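Local coordinates for SUMO1 linked HERC2 ZZ domain (Small ubiquitin-related modifier 1,E3 ubiquitin-protein ligase HERC2) (Homo sapiens, PDB 6WW3) that probably serves as the zinc-binding reader module of a ubiquitin ligase, recognising the tails of histone H3 and SUMO1, the latter fused here by engineering, at residues D2-G10 and F52-Q60; V11-I21 and D33-F41. All coordinates share one frame; numbering follows the deposited sequence.

Contact 1 lies at the surface, where residues 2-10 approach the C-terminal end of the chain at 52-60; contact 2, partly buried, gathers 11-21 and 33-41 around a zinc ion. The first depends on proline packing and carbonyl groups, with no clear hydrogen bond across it, and includes residues of the SUMO1 tail fused on by engineering. The second belongs wholly to the HERC2 ZZ domain and is held by four thiolates, backbone N-H groups and a carboxylate. Strand 7-8 of contact 1 pairs with strand 21-22, which begins in contact 2, and strands 35-36 and 52-55 flank strand 25-28 in one sheet. The contacts touch at several places, among them the Phe52 and Phe36 rings.

Contact 1. Residues D2-G10 and F52-Q60; sequences DQEAKIHPG and FGRINEPGQ
His8 and Pro58 bring the two backbones closest, their CA atoms 5.9 Å apart, and the spacing widens to 7.4 Å between the CA atoms of Gln3 and Asn56, with no clear hydrogen bond across the gap. The imidazole of His8 is the main probe: its CE1 comes within 3.1 Å of Ile55 O, while ND1 lies 3.7 Å from Pro58 CD, the two rings meeting obliquely. His8 CG stands anti to its own carbonyl carbon (chi1 -56°), a torsion that carries the ring to the 52-60 backbone, and NE2 is satisfied by Gly23 O. Pro58 in turn sets CG 3.5 Å from Ile7 O and 3.9 Å from CD of Pro9, whose ring it crosses at about a right angle. Gln3 and Lys6 both come from the fused SUMO1 tail, and their contacts arise in the engineered fusion. Gln3 lays its amide across the side chain of Asn56, the two amide planes 46° apart. Lys6 runs alongside Glu57, but NZ and OE1 of that pair stay 4.4 Å apart, beyond a salt bridge. Within 52-60, Arg54 NH1 donates in the guanidinium plane to a lone pair of Asn56 OD1 over 3.3 Å, nearly straight at 169°; from outside the two segments, Ser24 OG also hydrogen-bonds this oxygen. Gln60 folds back so that its OE1 accepts from the Asn56 backbone N. Pro58 and Gly59 form the corner of a type II beta turn (Glu57 to Gln60) that follows strand 52-55 and packs beside the small antiparallel sheet of strands 7-8 and 21-22 at the edge of the ZZ finger.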
loop_
_atom_site.group_PDB
_atom_site.type_symbol
_atom_site.label_atom_id
_atom_site.label_comp_id
_atom_site.label_asym_id
_atom_site.label_seq_id
_atom_site.Cartn_x
_atom_site.Cartn_y
_atom_site.Cartn_z
ATOM N N ASP A 2 10.070 -8.060 -11.855
ATOM C CA ASP A 2 8.848 -8.480 -11.189
ATOM C C ASP A 2 8.409 -7.373 -10.243
ATOM O O ASP A 2 9.188 -6.941 -9.384
ATOM C CB ASP A 2 9.108 -9.797 -10.433
ATOM C CG ASP A 2 7.846 -10.433 -9.844
ATOM O OD1 ASP A 2 6.778 -9.803 -9.810
ATOM O OD2 ASP A 2 7.945 -11.595 -9.406
ATOM N N GLN A 3 7.165 -6.917 -10.398
ATOM C CA GLN A 3 6.642 -5.901 -9.492
ATOM C C GLN A 3 6.669 -6.395 -8.055
ATOM O O GLN A 3 6.955 -5.618 -7.138
ATOM C CB GLN A 3 5.214 -5.525 -9.897
ATOM C CG GLN A 3 4.462 -4.630 -8.907
ATOM C CD GLN A 3 5.123 -3.273 -8.736
ATOM O OE1 GLN A 3 5.405 -2.850 -7.623
ATOM N NE2 GLN A 3 5.376 -2.598 -9.834
ATOM N N GLU A 4 6.426 -7.697 -7.851
ATOM C CA GLU A 4 6.398 -8.278 -6.513
ATOM C C GLU A 4 7.739 -8.143 -5.806
ATOM O O GLU A 4 7.774 -8.123 -4.571
ATOM C CB GLU A 4 5.974 -9.749 -6.594
ATOM C CG GLU A 4 5.884 -10.470 -5.235
ATOM C CD GLU A 4 4.648 -10.075 -4.435
ATOM O OE1 GLU A 4 3.727 -9.455 -5.013
ATOM O OE2 GLU A 4 4.591 -10.378 -3.225
ATOM N N ALA A 5 8.835 -8.024 -6.561
ATOM C CA ALA A 5 10.161 -7.836 -5.986
ATOM C C ALA A 5 10.423 -6.413 -5.506
ATOM O O ALA A 5 11.333 -6.211 -4.694
ATOM C CB ALA A 5 11.239 -8.223 -7.003
ATOM N N LYS A 6 9.671 -5.425 -5.994
ATOM C CA LYS A 6 9.850 -4.050 -5.544
ATOM C C LYS A 6 9.506 -3.941 -4.067
ATOM O O LYS A 6 8.503 -4.484 -3.613
ATOM C CB LYS A 6 8.924 -3.098 -6.311
ATOM C CG LYS A 6 9.009 -3.066 -7.830
ATOM C CD LYS A 6 10.362 -2.680 -8.399
ATOM C CE LYS A 6 10.268 -2.705 -9.935
ATOM N NZ LYS A 6 11.581 -2.802 -10.634
ATOM N N ILE A 7 10.324 -3.215 -3.315
ATOM C CA ILE A 7 10.004 -2.930 -1.922
ATOM C C ILE A 7 9.891 -1.422 -1.745
ATOM O O ILE A 7 10.497 -0.636 -2.478
ATOM C CB ILE A 7 11.028 -3.517 -0.919
ATOM C CG1 ILE A 7 12.345 -2.748 -0.969
ATOM C CG2 ILE A 7 11.252 -5.008 -1.170
ATOM C CD1 ILE A 7 12.970 -2.575 0.386
ATOM N N HIS A 8 9.103 -1.016 -0.753
ATOM C CA HIS A 8 8.951 0.386 -0.383
ATOM C C HIS A 8 9.544 0.584 1.005
ATOM O O HIS A 8 8.852 0.398 2.022
ATOM C CB HIS A 8 7.478 0.774 -0.424
ATOM C CG HIS A 8 6.843 0.514 -1.749
ATOM N ND1 HIS A 8 6.696 1.492 -2.706
ATOM C CD2 HIS A 8 6.341 -0.621 -2.290
ATOM C CE1 HIS A 8 6.109 0.977 -3.772
ATOM N NE2 HIS A 8 5.880 -0.303 -3.545
ATOM N N PRO A 9 10.825 0.920 1.103
ATOM C CA PRO A 9 11.475 0.984 2.415
ATOM C C PRO A 9 10.738 1.935 3.344
ATOM O O PRO A 9 10.248 2.989 2.928
ATOM C CB PRO A 9 12.886 1.501 2.090
ATOM C CG PRO A 9 13.085 1.200 0.645
ATOM C CD PRO A 9 11.733 1.302 0.009
ATOM N N GLY A 10 10.627 1.530 4.604
ATOM C CA GLY A 10 9.994 2.355 5.612
ATOM C C GLY A 10 8.480 2.380 5.591
ATOM O O GLY A 10 7.886 3.079 6.418
ATOM N N PHE A 52 -7.440 5.490 -2.864
ATOM C CA PHE A 52 -6.030 5.161 -2.718
ATOM C C PHE A 52 -5.242 5.529 -3.974
ATOM O O PHE A 52 -5.729 5.360 -5.094
ATOM C CB PHE A 52 -5.862 3.665 -2.430
ATOM C CG PHE A 52 -6.286 3.259 -1.051
ATOM C CD1 PHE A 52 -7.634 3.161 -0.720
ATOM C CD2 PHE A 52 -5.338 2.976 -0.088
ATOM C CE1 PHE A 52 -8.024 2.786 0.541
ATOM C CE2 PHE A 52 -5.716 2.592 1.189
ATOM C CZ PHE A 52 -7.056 2.496 1.505
ATOM N N GLY A 53 -4.012 5.989 -3.782
ATOM C CA GLY A 53 -3.088 6.205 -4.881
ATOM C C GLY A 53 -2.161 5.015 -5.024
ATOM O O GLY A 53 -1.604 4.526 -4.041
ATOM N N ARG A 54 -2.040 4.517 -6.254
ATOM C CA ARG A 54 -1.153 3.388 -6.506
ATOM C C ARG A 54 0.278 3.879 -6.702
ATOM O O ARG A 54 0.550 4.675 -7.607
ATOM C CB ARG A 54 -1.594 2.595 -7.731
ATOM C CG ARG A 54 -0.760 1.336 -7.929
ATOM C CD ARG A 54 -0.938 0.783 -9.343
ATOM N NE ARG A 54 -2.020 -0.186 -9.451
ATOM C CZ ARG A 54 -1.839 -1.498 -9.594
ATOM N NH1 ARG A 54 -0.613 -2.002 -9.636
ATOM N NH2 ARG A 54 -2.885 -2.310 -9.692
ATOM N N ILE A 55 1.197 3.349 -5.905
ATOM C CA ILE A 55 2.608 3.697 -5.977
ATOM C C ILE A 55 3.351 2.398 -6.245
ATOM O O ILE A 55 3.531 1.575 -5.335
ATOM C CB ILE A 55 3.094 4.378 -4.690
ATOM C CG1 ILE A 55 2.224 5.600 -4.405
ATOM C CG2 ILE A 55 4.575 4.765 -4.782
ATOM C CD1 ILE A 55 2.380 6.176 -3.031
ATOM N N ASN A 56 3.772 2.189 -7.498
ATOM C CA ASN A 56 4.405 0.917 -7.839
ATOM C C ASN A 56 5.846 0.851 -7.357
ATOM O O ASN A 56 6.360 -0.245 -7.112
ATOM C CB ASN A 56 4.364 0.662 -9.352
ATOM C CG ASN A 56 2.967 0.386 -9.863
ATOM O OD1 ASN A 56 2.192 -0.358 -9.255
ATOM N ND2 ASN A 56 2.654 0.946 -11.016
ATOM N N GLU A 57 6.518 1.995 -7.253
ATOM C CA GLU A 57 7.899 2.011 -6.796
ATOM C C GLU A 57 8.196 3.336 -6.106
ATOM O O GLU A 57 7.550 4.348 -6.408
ATOM C CB GLU A 57 8.865 1.783 -7.964
ATOM C CG GLU A 57 8.910 2.919 -8.944
ATOM C CD GLU A 57 9.667 2.537 -10.197
ATOM O OE1 GLU A 57 10.063 1.354 -10.312
ATOM O OE2 GLU A 57 9.847 3.416 -11.061
ATOM N N PRO A 58 9.147 3.353 -5.162
ATOM C CA PRO A 58 9.490 4.595 -4.457
ATOM C C PRO A 58 9.752 5.758 -5.404
ATOM O O PRO A 58 10.330 5.593 -6.478
ATOM C CB PRO A 58 10.749 4.208 -3.679
ATOM C CG PRO A 58 10.557 2.773 -3.396
ATOM C CD PRO A 58 9.845 2.192 -4.591
ATOM N N GLY A 59 9.300 6.945 -5.002
ATOM C CA GLY A 59 9.403 8.145 -5.802
ATOM C C GLY A 59 8.124 8.560 -6.500
ATOM O O GLY A 59 7.968 9.743 -6.827
ATOM N N GLN A 60 7.214 7.626 -6.751
ATOM C CA GLN A 60 5.920 7.975 -7.324
ATOM C C GLN A 60 4.935 8.383 -6.236
ATOM O O GLN A 60 4.200 9.367 -6.403
ATOM C CB GLN A 60 5.343 6.811 -8.120
ATOM C CG GLN A 60 6.260 6.268 -9.166
ATOM C CD GLN A 60 5.698 5.024 -9.814
ATOM O OE1 GLN A 60 4.716 4.453 -9.332
ATOM N NE2 GLN A 60 6.311 4.596 -10.907
#

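Contact 2. Residues V11-I21 and D33-F41; sequences VTCDGCQMFPI and DFDFCETCF. With ZN (zinc ion), chain C.
Cys13 and Cys37 meet at the heart of the contact, where Cys37 N donates to Cys13 SG over 3.1 Å in a nearly straight bond. That thiolate, placed anti to its own backbone N (chi1 171°), also binds the zinc ion at 2.3 Å and takes weak bonds from Gly15 N and Cys16 N; several N-H groups on one sulfur would be expected to temper its charge. Cys16, Cys37 and Cys40 supply the other three ligands. Cys37 SG caps the helix that starts at Glu38 by accepting from Cys40 N. Packing here is close: Met18 SD and Ile21 CG2 press on Cys37 CB, and Gly15 CA sits at the edge of the Phe36 ring, 3.8 Å from CE1, where any side chain on Gly15 would collide with Cys40 SG. The first and third metal-binding pairs thus share one zinc ion, while Cys28, Cys31, His46 and His50 hold the second, the cross-brace topology of ZZ and RING-type zinc fingers. Away from the metal a second, polar hold forms at Asp14. Its backbone N donates to Asp35 O, and its OD2 receives Asp35 N at 2.8 Å, met almost end-on along the C-O bond, while CB lies over one face of Phe34, 3.8 Å from the ring centroid. With an alanine in place of Asp14, Asp35 N would probably lose its carboxylate acceptor and the water its weak link to this side chain, leaving the 33-35 backbone less firmly held. The loose, solvent side lies at the Asp33 carbonyl and Asp14 OD1, where this water donates to Asp33 O at 2.7 Å and, weakly, to Asp14 OD1, whereas the nearby Asp35 carboxylate turns to a salt bridge with Arg25.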
loop_
_atom_site.group_PDB
_atom_site.type_symbol
_atom_site.label_atom_id
_atom_site.label_comp_id
_atom_site.label_asym_id
_atom_site.label_seq_id
_atom_site.Cartn_x
_atom_site.Cartn_y
_atom_site.Cartn_z
ATOM N N VAL A 11 7.835 1.617 4.710
ATOM C CA VAL A 11 6.380 1.643 4.561
ATOM C C VAL A 11 5.825 0.348 5.138
ATOM O O VAL A 11 6.191 -0.749 4.691
ATOM C CB VAL A 11 5.966 1.824 3.090
ATOM C CG1 VAL A 11 4.442 1.921 2.963
ATOM C CG2 VAL A 11 6.620 3.051 2.513
ATOM N N THR A 12 4.933 0.472 6.119
ATOM C CA THR A 12 4.224 -0.661 6.705
ATOM C C THR A 12 2.828 -0.732 6.095
ATOM O O THR A 12 2.184 0.301 5.899
ATOM C CB THR A 12 4.105 -0.496 8.230
ATOM O OG1 THR A 12 5.388 -0.209 8.801
ATOM C CG2 THR A 12 3.540 -1.741 8.891
ATOM N N CYS A 13 2.358 -1.943 5.781
ATOM C CA CYS A 13 0.950 -2.117 5.423
ATOM C C CYS A 13 0.099 -2.108 6.692
ATOM O O CYS A 13 0.280 -2.945 7.579
ATOM C CB CYS A 13 0.714 -3.408 4.649
ATOM S SG CYS A 13 -1.059 -3.795 4.405
ATOM N N ASP A 14 -0.838 -1.178 6.779
ATOM C CA ASP A 14 -1.662 -1.100 7.977
ATOM C C ASP A 14 -2.690 -2.211 8.062
ATOM O O ASP A 14 -3.343 -2.331 9.098
ATOM C CB ASP A 14 -2.357 0.256 8.049
ATOM C CG ASP A 14 -1.372 1.385 8.234
ATOM O OD1 ASP A 14 -0.765 1.447 9.311
ATOM O OD2 ASP A 14 -1.194 2.201 7.309
ATOM N N GLY A 15 -2.849 -3.011 7.014
ATOM C CA GLY A 15 -3.782 -4.116 7.040
ATOM C C GLY A 15 -3.213 -5.385 7.642
ATOM O O GLY A 15 -3.909 -6.078 8.385
ATOM N N CYS A 16 -1.939 -5.685 7.348
ATOM C CA CYS A 16 -1.326 -6.949 7.728
ATOM C C CYS A 16 0.048 -6.788 8.358
ATOM O O CYS A 16 0.698 -7.800 8.639
ATOM C CB CYS A 16 -1.215 -7.881 6.507
ATOM S SG CYS A 16 -0.007 -7.362 5.268
ATOM N N GLN A 17 0.508 -5.551 8.561
ATOM C CA GLN A 17 1.799 -5.232 9.165
ATOM C C GLN A 17 2.987 -5.711 8.336
ATOM O O GLN A 17 4.105 -5.769 8.855
ATOM C CB GLN A 17 1.919 -5.795 10.590
ATOM C CG GLN A 17 0.746 -5.461 11.492
ATOM C CD GLN A 17 0.343 -4.004 11.422
ATOM O OE1 GLN A 17 -0.828 -3.688 11.226
ATOM N NE2 GLN A 17 1.309 -3.107 11.580
ATOM N N MET A 18 2.783 -6.026 7.053
ATOM C CA MET A 18 3.906 -6.299 6.146
ATOM C C MET A 18 4.889 -5.131 6.172
ATOM O O MET A 18 4.477 -3.970 6.125
ATOM C CB MET A 18 3.392 -6.517 4.717
ATOM C CG MET A 18 4.471 -6.654 3.639
ATOM S SD MET A 18 3.830 -6.557 1.951
ATOM C CE MET A 18 2.800 -8.016 1.876
ATOM N N PHE A 19 6.183 -5.436 6.300
ATOM C CA PHE A 19 7.213 -4.392 6.350
ATOM C C PHE A 19 8.583 -4.876 5.880
ATOM O O PHE A 19 9.133 -5.818 6.444
ATOM C CB PHE A 19 7.361 -3.835 7.765
ATOM C CG PHE A 19 8.409 -2.768 7.884
ATOM C CD1 PHE A 19 8.111 -1.453 7.566
ATOM C CD2 PHE A 19 9.697 -3.083 8.263
ATOM C CE1 PHE A 19 9.080 -0.469 7.666
ATOM C CE2 PHE A 19 10.670 -2.101 8.343
ATOM C CZ PHE A 19 10.358 -0.796 8.048
ATOM N N PRO A 20 9.144 -4.224 4.854
ATOM C CA PRO A 20 8.521 -3.152 4.073
ATOM C C PRO A 20 7.491 -3.739 3.128
ATOM O O PRO A 20 7.549 -4.957 2.895
ATOM C CB PRO A 20 9.691 -2.565 3.278
ATOM C CG PRO A 20 10.589 -3.765 3.061
ATOM C CD PRO A 20 10.492 -4.551 4.358
ATOM N N ILE A 21 6.549 -2.931 2.627
ATOM C CA ILE A 21 5.641 -3.428 1.601
ATOM C C ILE A 21 6.463 -3.869 0.395
ATOM O O ILE A 21 7.338 -3.133 -0.084
ATOM C CB ILE A 21 4.613 -2.353 1.210
ATOM C CG1 ILE A 21 3.713 -1.996 2.402
ATOM C CG2 ILE A 21 3.753 -2.827 0.011
ATOM C CD1 ILE A 21 2.536 -1.138 2.040
ATOM N N ASP A 33 -1.860 8.764 7.323
ATOM C CA ASP A 33 -0.640 7.988 7.143
ATOM C C ASP A 33 -0.992 6.508 7.026
ATOM O O ASP A 33 -0.597 5.709 7.874
ATOM C CB ASP A 33 0.310 8.252 8.321
ATOM C CG ASP A 33 1.620 7.476 8.234
ATOM O OD1 ASP A 33 2.031 6.968 9.284
ATOM O OD2 ASP A 33 2.238 7.374 7.153
ATOM N N PHE A 34 -1.762 6.132 6.001
ATOM C CA PHE A 34 -2.333 4.793 5.909
ATOM C C PHE A 34 -1.984 4.172 4.563
ATOM O O PHE A 34 -2.249 4.769 3.515
ATOM C CB PHE A 34 -3.858 4.832 6.108
ATOM C CG PHE A 34 -4.507 3.464 6.241
ATOM C CD1 PHE A 34 -4.719 2.667 5.126
ATOM C CD2 PHE A 34 -4.912 2.991 7.485
ATOM C CE1 PHE A 34 -5.313 1.404 5.246
ATOM C CE2 PHE A 34 -5.517 1.746 7.618
ATOM C CZ PHE A 34 -5.717 0.947 6.487
ATOM N N ASP A 35 -1.441 2.959 4.598
ATOM C CA ASP A 35 -1.016 2.243 3.401
ATOM C C ASP A 35 -1.509 0.805 3.452
ATOM O O ASP A 35 -1.624 0.214 4.525
ATOM C CB ASP A 35 0.513 2.253 3.242
ATOM C CG ASP A 35 1.092 3.658 3.201
ATOM O OD1 ASP A 35 1.412 4.203 4.276
ATOM O OD2 ASP A 35 1.255 4.207 2.096
ATOM N N PHE A 36 -1.802 0.253 2.270
ATOM C CA PHE A 36 -2.155 -1.149 2.073
ATOM C C PHE A 36 -1.156 -1.802 1.129
ATOM O O PHE A 36 -0.768 -1.199 0.130
ATOM C CB PHE A 36 -3.536 -1.292 1.422
ATOM C CG PHE A 36 -4.682 -1.354 2.383
ATOM C CD1 PHE A 36 -4.535 -1.910 3.641
ATOM C CD2 PHE A 36 -5.930 -0.886 2.004
ATOM C CE1 PHE A 36 -5.610 -1.991 4.503
ATOM C CE2 PHE A 36 -7.009 -0.965 2.871
ATOM C CZ PHE A 36 -6.846 -1.518 4.119
ATOM N N CYS A 37 -0.788 -3.051 1.397
ATOM C CA CYS A 37 -0.234 -3.848 0.315
ATOM C C CYS A 37 -1.365 -4.231 -0.643
ATOM O O CYS A 37 -2.542 -3.949 -0.393
ATOM C CB CYS A 37 0.494 -5.079 0.852
ATOM S SG CYS A 37 -0.606 -6.372 1.473
ATOM N N GLU A 38 -1.014 -4.851 -1.770
ATOM C CA GLU A 38 -2.038 -5.070 -2.791
ATOM C C GLU A 38 -3.088 -6.073 -2.329
ATOM O O GLU A 38 -4.287 -5.861 -2.553
ATOM C CB GLU A 38 -1.416 -5.515 -4.116
ATOM C CG GLU A 38 -2.462 -5.735 -5.213
ATOM C CD GLU A 38 -1.868 -5.836 -6.610
ATOM O OE1 GLU A 38 -0.676 -5.512 -6.794
ATOM O OE2 GLU A 38 -2.594 -6.273 -7.521
ATOM N N THR A 39 -2.670 -7.169 -1.688
ATOM C CA THR A 39 -3.647 -8.128 -1.182
ATOM C C THR A 39 -4.603 -7.459 -0.202
ATOM O O THR A 39 -5.822 -7.604 -0.313
ATOM C CB THR A 39 -2.962 -9.311 -0.502
ATOM O OG1 THR A 39 -2.113 -9.986 -1.436
ATOM C CG2 THR A 39 -4.023 -10.281 0.006
ATOM N N CYS A 40 -4.062 -6.698 0.756
ATOM C CA CYS A 40 -4.917 -5.988 1.703
ATOM C C CYS A 40 -5.808 -4.982 0.994
ATOM O O CYS A 40 -6.983 -4.824 1.352
ATOM C CB CYS A 40 -4.069 -5.282 2.758
ATOM S SG CYS A 40 -3.420 -6.391 3.990
ATOM N N PHE A 41 -5.264 -4.282 -0.009
ATOM C CA PHE A 41 -6.074 -3.319 -0.743
ATOM C C PHE A 41 -7.288 -3.983 -1.372
ATOM O O PHE A 41 -8.345 -3.357 -1.470
ATOM C CB PHE A 41 -5.253 -2.618 -1.824
ATOM C CG PHE A 41 -6.086 -1.753 -2.735
ATOM C CD1 PHE A 41 -6.727 -0.616 -2.244
ATOM C CD2 PHE A 41 -6.235 -2.074 -4.071
ATOM C CE1 PHE A 41 -7.504 0.183 -3.069
ATOM C CE2 PHE A 41 -7.009 -1.275 -4.919
ATOM C CZ PHE A 41 -7.649 -0.150 -4.417
HETATM ZN ZN ZN C . -1.210 -6.049 3.807
HETATM O O HOH W 1 -1.753 4.227 9.838
#